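Local coordinates for putative amino acid binding protein (Streptococcus mutans, PDB 4C0R), which probably serves as the substrate-binding protein GshT, capturing glutathione for import through the cystine ABC transporter TcyBC, at residues A[126-131]-A[136-141]. Sequence-based numbering, arbitrary orientation.
Sequences KFNKNH and VKLNFT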
ATOM      1  N   LYS A 126     -14.298 -12.783   3.757  1.00 15.29           N
ATOM      2  CA  LYS A 126     -14.307 -14.128   3.161  1.00 16.31           C
ATOM      3  C   LYS A 126     -13.926 -15.187   4.160  1.00 17.64           C
ATOM      4  O   LYS A 126     -14.493 -16.274   4.193  1.00 18.52           O
ATOM      5  CB  LYS A 126     -13.434 -14.205   1.922  1.00 19.58           C
ATOM      6  CG  LYS A 126     -13.275 -15.598   1.383  1.00 26.62           C
ATOM      7  N   PHE A 127     -12.927 -14.894   4.980  1.00 15.14           N
ATOM      8  CA  PHE A 127     -12.515 -15.844   5.986  1.00 15.19           C
ATOM      9  C   PHE A 127     -13.689 -16.113   6.926  1.00 17.86           C
ATOM     10  O   PHE A 127     -13.923 -17.248   7.367  1.00 20.14           O
ATOM     11  CB  PHE A 127     -11.346 -15.275   6.798  1.00 14.95           C
ATOM     12  CG  PHE A 127     -10.884 -16.174   7.905  1.00 14.44           C
ATOM     13  CD1 PHE A 127     -11.485 -16.145   9.147  1.00 14.23           C
ATOM     14  CD2 PHE A 127      -9.842 -17.088   7.680  1.00 16.62           C
ATOM     15  CE1 PHE A 127     -11.037 -17.011  10.165  1.00 16.76           C
ATOM     16  CE2 PHE A 127      -9.412 -17.928   8.665  1.00 17.91           C
ATOM     17  CZ  PHE A 127     -10.017 -17.889   9.917  1.00 15.46           C
ATOM     18  N   ASN A 128     -14.444 -15.079   7.259  1.00 15.36           N
ATOM     19  CA  ASN A 128     -15.516 -15.275   8.196  1.00 16.85           C
ATOM     20  C   ASN A 128     -16.656 -16.093   7.582  1.00 20.16           C
ATOM     21  O   ASN A 128     -17.297 -16.884   8.283  1.00 24.08           O
ATOM     22  CB  ASN A 128     -16.001 -13.945   8.740  1.00 19.41           C
ATOM     23  CG  ASN A 128     -15.074 -13.395   9.798  1.00 17.48           C
ATOM     24  OD1 ASN A 128     -14.223 -14.128  10.313  1.00 16.51           O
ATOM     25  ND2 ASN A 128     -15.292 -12.143  10.191  1.00 18.12           N
ATOM     26  N   LYS A 129     -16.900 -15.942   6.284  1.00 21.96           N
ATOM     27  CA  LYS A 129     -17.895 -16.800   5.628  1.00 20.80           C
ATOM     28  C   LYS A 129     -17.497 -18.275   5.738  1.00 25.56           C
ATOM     29  O   LYS A 129     -18.370 -19.141   5.839  1.00 27.26           O
ATOM     30  CB  LYS A 129     -18.116 -16.378   4.159  1.00 21.00           C
ATOM     31  N   ASN A 130     -16.197 -18.561   5.762  1.00 21.89           N
ATOM     32  CA  ASN A 130     -15.657 -19.936   5.883  1.00 21.22           C
ATOM     33  C   ASN A 130     -15.518 -20.437   7.288  1.00 24.30           C
ATOM     34  O   ASN A 130     -15.263 -21.638   7.488  1.00 28.54           O
ATOM     35  CB  ASN A 130     -14.237 -20.059   5.299  1.00 19.69           C
ATOM     36  CG  ASN A 130     -14.226 -20.087   3.851  1.00 19.69           C
ATOM     37  OD1 ASN A 130     -15.004 -19.376   3.245  1.00 19.69           O
ATOM     38  ND2 ASN A 130     -13.354 -20.915   3.238  1.00 19.69           N
ATOM     39  N   HIS A 131     -15.607 -19.539   8.261  1.00 19.41           N
ATOM     40  CA  HIS A 131     -15.429 -19.890   9.660  1.00 18.09           C
ATOM     41  C   HIS A 131     -16.516 -19.227  10.460  1.00 17.85           C
ATOM     42  O   HIS A 131     -16.237 -18.529  11.425  1.00 19.93           O
ATOM     43  CB  HIS A 131     -14.067 -19.421  10.159  1.00 20.22           C
ATOM     44  CG  HIS A 131     -12.920 -20.071   9.459  1.00 22.02           C
ATOM     45  ND1 HIS A 131     -12.460 -19.654   8.226  1.00 22.10           N
ATOM     46  CD2 HIS A 131     -12.146 -21.120   9.817  1.00 26.42           C
ATOM     47  CE1 HIS A 131     -11.447 -20.418   7.858  1.00 22.62           C
ATOM     48  NE2 HIS A 131     -11.231 -21.310   8.811  1.00 28.80           N
ATOM     49  N   VAL A 136     -13.482 -13.992  13.044  1.00 15.65           N
ATOM     50  CA  VAL A 136     -12.639 -12.914  13.450  1.00 15.15           C
ATOM     51  C   VAL A 136     -13.532 -11.743  13.783  1.00 16.86           C
ATOM     52  O   VAL A 136     -14.475 -11.480  13.061  1.00 19.20           O
ATOM     53  CB  VAL A 136     -11.714 -12.503  12.281  1.00 14.91           C
ATOM     54  CG1 VAL A 136     -10.859 -11.281  12.619  1.00 15.07           C
ATOM     55  CG2 VAL A 136     -10.827 -13.634  11.916  1.00 16.85           C
ATOM     56  N   LYS A 137     -13.253 -11.103  14.893  1.00 15.90           N
ATOM     57  CA  LYS A 137     -13.967  -9.914  15.302  1.00 17.11           C
ATOM     58  C   LYS A 137     -13.304  -8.723  14.590  1.00 17.37           C
ATOM     59  O   LYS A 137     -12.179  -8.360  14.946  1.00 16.62           O
ATOM     60  CB  LYS A 137     -13.827  -9.747  16.803  1.00 20.17           C
ATOM     61  N   LEU A 138     -14.013  -8.114  13.637  1.00 19.07           N
ATOM     62  CA  LEU A 138     -13.482  -6.980  12.876  1.00 18.12           C
ATOM     63  C   LEU A 138     -13.855  -5.673  13.527  1.00 21.13           C
ATOM     64  O   LEU A 138     -15.031  -5.400  13.712  1.00 24.01           O
ATOM     65  CB  LEU A 138     -14.024  -6.975  11.448  1.00 16.39           C
ATOM     66  CG  LEU A 138     -13.754  -8.232  10.638  1.00 15.47           C
ATOM     67  CD1 LEU A 138     -14.580  -8.246   9.378  1.00 23.57           C
ATOM     68  CD2 LEU A 138     -12.248  -8.265  10.309  1.00 20.52           C
ATOM     69  N   ASN A 139     -12.859  -4.881  13.904  1.00 15.97           N
ATOM     70  CA  ASN A 139     -13.087  -3.582  14.487  1.00 18.01           C
ATOM     71  C   ASN A 139     -12.626  -2.534  13.506  1.00 16.66           C
ATOM     72  O   ASN A 139     -11.417  -2.320  13.332  1.00 16.13           O
ATOM     73  CB  ASN A 139     -12.301  -3.480  15.767  1.00 17.31           C
ATOM     74  CG  ASN A 139     -12.714  -4.548  16.766  1.00 25.52           C
ATOM     75  OD1 ASN A 139     -12.172  -5.689  16.806  1.00 24.21           O
ATOM     76  ND2 ASN A 139     -13.701  -4.193  17.583  1.00 21.62           N
ATOM     77  N   PHE A 140     -13.590  -1.909  12.854  1.00 16.68           N
ATOM     78  CA  PHE A 140     -13.311  -0.870  11.886  1.00 16.68           C
ATOM     79  C   PHE A 140     -12.807   0.355  12.632  1.00 17.04           C
ATOM     80  O   PHE A 140     -13.353   0.753  13.658  1.00 21.65           O
ATOM     81  CB  PHE A 140     -14.560  -0.558  11.045  1.00 16.48           C
ATOM     82  CG  PHE A 140     -14.856  -1.600  10.014  1.00 17.21           C
ATOM     83  CD1 PHE A 140     -15.537  -2.752  10.346  1.00 16.56           C
ATOM     84  CD2 PHE A 140     -14.374  -1.482   8.728  1.00 17.46           C
ATOM     85  CE1 PHE A 140     -15.754  -3.726   9.411  1.00 19.07           C
ATOM     86  CE2 PHE A 140     -14.603  -2.426   7.824  1.00 17.98           C
ATOM     87  CZ  PHE A 140     -15.290  -3.557   8.146  1.00 21.25           C
ATOM     88  N   THR A 141     -11.724   0.952  12.139  1.00 14.34           N
ATOM     89  CA  THR A 141     -11.065   2.065  12.801  1.00 14.85           C
ATOM     90  C   THR A 141     -10.763   3.131  11.747  1.00 18.17           C
ATOM     91  O   THR A 141     -10.751   2.846  10.539  1.00 15.34           O
ATOM     92  CB  THR A 141      -9.677   1.630  13.468  1.00 17.90           C
ATOM     93  OG1 THR A 141      -9.092   2.702  14.197  1.00 17.98           O
ATOM     94  CG2 THR A 141      -8.657   1.146  12.428  1.00 13.83           C
TER
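N128 and V136 are joined by a pair of hydrogen bonds: the side-chain amide of the helix residue bonds to both backbone polar groups of V136. V136 N donates to N128 OD1 at 2.8 Å. In return, N128 ND2 donates to V136 O at 3.1 Å, in the carbonyl plane and on a lone pair. Neither bond is straight, with angles near 150° at the hydrogen. Both ends of the amide are thus used, which fixes its rotation. The N128 side chain sets off with CG anti to its own carbonyl carbon (chi1 -78°), and this carries the amide across to the residue just before the strand.

One apolar contact lies beside this pair. The CG2 methyl of V136 meets F127 CD1 at 3.8 Å, coming obliquely to the ring, and the two side chains cross at about a right angle. On the strand, L138 brings its CD1 methyl to 4.0 Å from the amide nitrogen ND2 of N128, a van der Waals contact.

Just past the helix end, H131 turns back, and its ND1 donates to F127 O at 2.9 Å. The carbonyl oxygen lies in the imidazole plane, and the H131 ring offers one face to F127, with CZ over its centre. F127 also packs edge-to-face with Y104.

The contact is buried and ties the last turns of helix 120-130 to the residue leading into strand 137-140, across a short loop. Helix and strand belong to a beta-alpha-beta unit in which strand 137-140 runs parallel to strand 111-114. V136 also touches T112 on that strand, and L138 packs on L124 of the helix.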